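Local atomic coordinates of 2-oxoglutarate-dependent dioxygenase tropC (Talaromyces stipitatus, PDB entry 6XJJ), a protein that acts as an iron- and 2-oxoglutarate-dependent dioxygenase in the biosynthesis of fungal tropolones. Residues Gly74-Arg88 against Val274-Gly286. Numbering follows the deposited sequence.
Sequences GFFNLVGHGIPAEAR and VPVIEDAFVINMG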
loop_
_atom_site.group_PDB
_atom_site.type_symbol
_atom_site.label_atom_id
_atom_site.label_comp_id
_atom_site.label_asym_id
_atom_site.label_seq_id
_atom_site.Cartn_x
_atom_site.Cartn_y
_atom_site.Cartn_z
ATOM N N GLY A 74 3.307 1.763 -13.973
ATOM C CA GLY A 74 2.882 2.236 -12.672
ATOM C C GLY A 74 2.997 1.212 -11.566
ATOM O O GLY A 74 2.689 1.534 -10.417
ATOM N N PHE A 75 3.400 -0.022 -11.879
ATOM C CA PHE A 75 3.675 -1.035 -10.874
ATOM C C PHE A 75 5.038 -1.660 -11.118
ATOM O O PHE A 75 5.518 -1.718 -12.253
ATOM C CB PHE A 75 2.709 -2.233 -10.830
ATOM C CG PHE A 75 1.332 -1.957 -10.282
ATOM C CD1 PHE A 75 0.693 -0.735 -10.402
ATOM C CD2 PHE A 75 0.764 -2.918 -9.451
ATOM C CE1 PHE A 75 -0.578 -0.543 -9.840
ATOM C CE2 PHE A 75 -0.460 -2.725 -8.868
ATOM C CZ PHE A 75 -1.134 -1.536 -9.053
ATOM N N PHE A 76 5.639 -2.148 -10.031
ATOM C CA PHE A 76 6.612 -3.229 -10.078
ATOM C C PHE A 76 6.544 -4.064 -8.805
ATOM O O PHE A 76 5.943 -3.672 -7.801
ATOM C CB PHE A 76 8.096 -2.837 -10.210
ATOM C CG PHE A 76 8.552 -1.650 -9.382
ATOM C CD1 PHE A 76 7.685 -0.771 -8.755
ATOM C CD2 PHE A 76 9.863 -1.674 -8.913
ATOM C CE1 PHE A 76 8.164 0.252 -7.957
ATOM C CE2 PHE A 76 10.334 -0.689 -8.064
ATOM C CZ PHE A 76 9.472 0.259 -7.574
ATOM N N ASN A 77 7.189 -5.233 -8.871
ATOM C CA ASN A 77 7.606 -5.992 -7.697
ATOM C C ASN A 77 8.996 -5.563 -7.250
ATOM O O ASN A 77 9.903 -5.387 -8.072
ATOM C CB ASN A 77 7.615 -7.493 -7.986
ATOM C CG ASN A 77 6.237 -8.106 -7.952
ATOM O OD1 ASN A 77 5.691 -8.378 -6.881
ATOM N ND2 ASN A 77 5.665 -8.335 -9.123
ATOM N N LEU A 78 9.161 -5.426 -5.937
ATOM C CA LEU A 78 10.395 -4.947 -5.332
ATOM C C LEU A 78 11.010 -6.053 -4.489
ATOM O O LEU A 78 10.332 -6.629 -3.632
ATOM C CB LEU A 78 10.127 -3.720 -4.458
ATOM C CG LEU A 78 11.334 -2.988 -3.860
ATOM C CD1 LEU A 78 10.985 -1.527 -3.639
ATOM C CD2 LEU A 78 11.795 -3.610 -2.552
ATOM N N VAL A 79 12.293 -6.334 -4.723
ATOM C CA VAL A 79 13.069 -7.239 -3.884
ATOM C C VAL A 79 14.382 -6.557 -3.523
ATOM O O VAL A 79 14.711 -5.478 -4.021
ATOM C CB VAL A 79 13.339 -8.599 -4.561
ATOM C CG1 VAL A 79 12.033 -9.336 -4.808
ATOM C CG2 VAL A 79 14.126 -8.416 -5.858
ATOM N N GLY A 80 15.140 -7.218 -2.645
ATOM C CA GLY A 80 16.392 -6.674 -2.147
ATOM C C GLY A 80 16.221 -5.671 -1.033
ATOM O O GLY A 80 17.159 -4.929 -0.722
ATOM N N HIS A 81 15.038 -5.631 -0.424
ATOM C CA HIS A 81 14.693 -4.647 0.590
ATOM C C HIS A 81 15.357 -4.912 1.934
ATOM O O HIS A 81 15.508 -3.975 2.725
ATOM C CB HIS A 81 13.166 -4.601 0.736
ATOM C CG HIS A 81 12.527 -5.952 0.842
ATOM N ND1 HIS A 81 12.508 -6.681 2.011
ATOM C CD2 HIS A 81 11.902 -6.716 -0.087
ATOM C CE1 HIS A 81 11.887 -7.829 1.802
ATOM N NE2 HIS A 81 11.507 -7.874 0.537
ATOM N N GLY A 82 15.762 -6.150 2.210
ATOM C CA GLY A 82 16.463 -6.458 3.436
ATOM C C GLY A 82 15.577 -6.812 4.611
ATOM O O GLY A 82 16.096 -7.201 5.663
ATOM N N ILE A 83 14.267 -6.706 4.467
ATOM C CA ILE A 83 13.349 -7.120 5.536
ATOM C C ILE A 83 13.334 -8.645 5.618
ATOM O O ILE A 83 13.194 -9.316 4.578
ATOM C CB ILE A 83 11.949 -6.564 5.269
ATOM C CG1 ILE A 83 12.012 -5.036 5.274
ATOM C CG2 ILE A 83 10.963 -7.034 6.325
ATOM C CD1 ILE A 83 10.790 -4.343 4.731
ATOM N N PRO A 84 13.474 -9.244 6.800
ATOM C CA PRO A 84 13.524 -10.709 6.864
ATOM C C PRO A 84 12.178 -11.332 6.541
ATOM O O PRO A 84 11.122 -10.701 6.637
ATOM C CB PRO A 84 13.921 -10.997 8.317
ATOM C CG PRO A 84 14.543 -9.743 8.806
ATOM C CD PRO A 84 13.834 -8.636 8.096
ATOM N N ALA A 85 12.228 -12.609 6.163
ATOM C CA ALA A 85 10.993 -13.356 5.992
ATOM C C ALA A 85 10.215 -13.476 7.293
ATOM O O ALA A 85 8.997 -13.667 7.252
ATOM C CB ALA A 85 11.283 -14.746 5.433
ATOM N N GLU A 86 10.876 -13.358 8.445
ATOM C CA GLU A 86 10.158 -13.446 9.711
ATOM C C GLU A 86 9.136 -12.329 9.822
ATOM O O GLU A 86 8.000 -12.544 10.262
ATOM C CB GLU A 86 11.117 -13.341 10.887
ATOM C CG GLU A 86 10.515 -13.832 12.172
ATOM C CD GLU A 86 11.296 -13.368 13.373
ATOM O OE1 GLU A 86 12.235 -12.562 13.203
ATOM O OE2 GLU A 86 10.976 -13.808 14.492
ATOM N N ALA A 87 9.543 -11.110 9.458
ATOM C CA ALA A 87 8.673 -9.955 9.623
ATOM C C ALA A 87 7.408 -10.104 8.797
ATOM O O ALA A 87 6.329 -9.663 9.212
ATOM C CB ALA A 87 9.414 -8.680 9.227
ATOM N N ARG A 88 7.519 -10.731 7.627
ATOM C CA ARG A 88 6.343 -10.935 6.792
ATOM C C ARG A 88 5.467 -12.036 7.371
ATOM O O ARG A 88 4.237 -11.926 7.371
ATOM C CB ARG A 88 6.774 -11.257 5.360
ATOM C CG ARG A 88 7.607 -10.145 4.713
ATOM C CD ARG A 88 7.938 -10.437 3.263
ATOM N NE ARG A 88 8.731 -11.655 3.128
ATOM C CZ ARG A 88 8.225 -12.858 2.860
ATOM N NH1 ARG A 88 6.917 -13.018 2.709
ATOM N NH2 ARG A 88 9.029 -13.907 2.757
ATOM N N VAL A 274 -0.519 -9.435 -11.479
ATOM C CA VAL A 274 0.656 -9.148 -10.672
ATOM C C VAL A 274 1.057 -10.451 -9.979
ATOM O O VAL A 274 0.354 -10.883 -9.051
ATOM C CB VAL A 274 0.393 -8.037 -9.650
ATOM C CG1 VAL A 274 1.634 -7.801 -8.805
ATOM C CG2 VAL A 274 -0.008 -6.762 -10.358
ATOM N N PRO A 275 2.149 -11.096 -10.385
ATOM C CA PRO A 275 2.494 -12.384 -9.776
ATOM C C PRO A 275 2.957 -12.222 -8.337
ATOM O O PRO A 275 3.623 -11.244 -7.983
ATOM C CB PRO A 275 3.620 -12.905 -10.672
ATOM C CG PRO A 275 4.268 -11.668 -11.198
ATOM C CD PRO A 275 3.179 -10.644 -11.340
ATOM N N VAL A 276 2.584 -13.193 -7.501
ATOM C CA VAL A 276 3.102 -13.272 -6.141
ATOM C C VAL A 276 4.557 -13.714 -6.218
ATOM O O VAL A 276 4.847 -14.890 -6.465
ATOM C CB VAL A 276 2.271 -14.233 -5.269
ATOM C CG1 VAL A 276 2.916 -14.422 -3.909
ATOM C CG2 VAL A 276 0.886 -13.685 -5.072
ATOM N N ILE A 277 5.478 -12.773 -6.021
ATOM C CA ILE A 277 6.908 -13.061 -6.035
ATOM C C ILE A 277 7.385 -13.318 -4.612
ATOM O O ILE A 277 6.921 -12.696 -3.649
ATOM C CB ILE A 277 7.703 -11.912 -6.692
ATOM C CG1 ILE A 277 7.265 -11.711 -8.147
ATOM C CG2 ILE A 277 9.196 -12.180 -6.596
ATOM C CD1 ILE A 277 7.455 -12.936 -9.029
ATOM N N GLU A 278 8.342 -14.234 -4.483
ATOM C CA GLU A 278 8.872 -14.617 -3.180
ATOM C C GLU A 278 9.783 -13.516 -2.651
ATOM O O GLU A 278 10.729 -13.102 -3.329
ATOM C CB GLU A 278 9.610 -15.952 -3.289
ATOM C CG GLU A 278 10.355 -16.406 -2.041
ATOM C CD GLU A 278 10.840 -17.839 -2.175
ATOM O OE1 GLU A 278 10.567 -18.462 -3.226
ATOM O OE2 GLU A 278 11.493 -18.346 -1.241
ATOM N N ASP A 279 9.484 -13.036 -1.441
ATOM C CA ASP A 279 10.275 -11.997 -0.781
ATOM C C ASP A 279 10.155 -10.661 -1.506
ATOM O O ASP A 279 11.128 -9.917 -1.636
ATOM C CB ASP A 279 11.740 -12.411 -0.659
ATOM C CG ASP A 279 11.933 -13.544 0.318
ATOM O OD1 ASP A 279 11.008 -13.786 1.120
ATOM O OD2 ASP A 279 13.000 -14.194 0.289
ATOM N N ALA A 280 8.952 -10.345 -1.964
ATOM C CA ALA A 280 8.733 -9.130 -2.723
ATOM C C ALA A 280 7.614 -8.324 -2.089
ATOM O O ALA A 280 6.796 -8.841 -1.325
ATOM C CB ALA A 280 8.403 -9.434 -4.188
ATOM N N PHE A 281 7.626 -7.033 -2.384
ATOM C CA PHE A 281 6.481 -6.168 -2.172
ATOM C C PHE A 281 6.041 -5.605 -3.517
ATOM O O PHE A 281 6.866 -5.375 -4.408
ATOM C CB PHE A 281 6.827 -5.028 -1.213
ATOM C CG PHE A 281 7.254 -5.491 0.147
ATOM C CD1 PHE A 281 6.316 -5.754 1.129
ATOM C CD2 PHE A 281 8.599 -5.669 0.441
ATOM C CE1 PHE A 281 6.705 -6.178 2.384
ATOM C CE2 PHE A 281 8.999 -6.098 1.695
ATOM C CZ PHE A 281 8.051 -6.352 2.669
ATOM N N VAL A 282 4.731 -5.385 -3.664
ATOM C CA VAL A 282 4.191 -4.739 -4.857
ATOM C C VAL A 282 4.153 -3.243 -4.616
ATOM O O VAL A 282 3.597 -2.777 -3.615
ATOM C CB VAL A 282 2.788 -5.260 -5.206
ATOM C CG1 VAL A 282 2.219 -4.494 -6.397
ATOM C CG2 VAL A 282 2.812 -6.721 -5.520
ATOM N N ILE A 283 4.740 -2.496 -5.539
ATOM C CA ILE A 283 4.865 -1.052 -5.437
ATOM C C ILE A 283 4.097 -0.449 -6.595
ATOM O O ILE A 283 4.272 -0.873 -7.743
ATOM C CB ILE A 283 6.337 -0.613 -5.493
ATOM C CG1 ILE A 283 7.193 -1.373 -4.474
ATOM C CG2 ILE A 283 6.447 0.894 -5.310
ATOM C CD1 ILE A 283 6.786 -1.194 -3.052
ATOM N N ASN A 284 3.244 0.527 -6.304
ATOM C CA ASN A 284 2.609 1.292 -7.366
ATOM C C ASN A 284 2.514 2.760 -6.989
ATOM O O ASN A 284 2.534 3.135 -5.813
ATOM C CB ASN A 284 1.205 0.797 -7.676
ATOM C CG ASN A 284 0.304 0.871 -6.489
ATOM O OD1 ASN A 284 0.722 0.569 -5.380
ATOM N ND2 ASN A 284 -0.873 1.442 -6.677
ATOM N N MET A 285 2.361 3.579 -8.019
ATOM C CA MET A 285 2.225 5.017 -7.881
ATOM C C MET A 285 0.749 5.402 -7.772
ATOM O O MET A 285 -0.133 4.724 -8.309
ATOM C CB MET A 285 2.848 5.707 -9.092
ATOM C CG MET A 285 4.294 5.287 -9.387
ATOM S SD MET A 285 5.521 5.808 -8.159
ATOM C CE MET A 285 5.634 4.362 -7.093
ATOM N N GLY A 286 0.491 6.506 -7.069
ATOM C CA GLY A 286 -0.841 7.038 -6.902
ATOM C C GLY A 286 -1.064 8.310 -7.711
ATOM O O GLY A 286 -0.196 8.797 -8.433
#
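F281 and H81 show how a strand pairing continues beyond its ladder, through ring contact and a side-chain-to-backbone bond. The rim of the F281 phenyl stands edge-to-face on the H81 imidazole, CE2 over its centre, centroids 4.6 Å apart and planes at 65°. I83 CD1 lies against F281 CE2 and CZ, and R88 CD comes near CZ. At the imidazole's edge NE2 donates to D279 O (3.0 Å) from above the carbonyl plane, while ND1 accepts from I83 N, fixing the ring's rotation. Bent at chi3 (-61°), R88 brings NH2 to D279 OD1 in a salt bridge tying the first turn of helix 85-99 to turn 277-280. Strands 75-79 and 281-285 pair antiparallel, F76 with I283 and L78 with F281 exchanging backbone hydrogen bonds. On one face I283 CG1 rests against L78 CB (3.8 Å); on the other, the N77 amide fits a hollow lined by P275, I277 and V282, and F75 CD2 meets V282 CG1 (3.7 Å). N284 ND2 hydrogen-bonds iron ligand D245, and F75 meets iron ligand H302 edge-to-face. Within the double-stranded beta-helix fold expected of this family, strand 43-45 flanks 75-79, strand 249-253 flanks 281-285, and helix 171-204 packs on F281, I283 and M285.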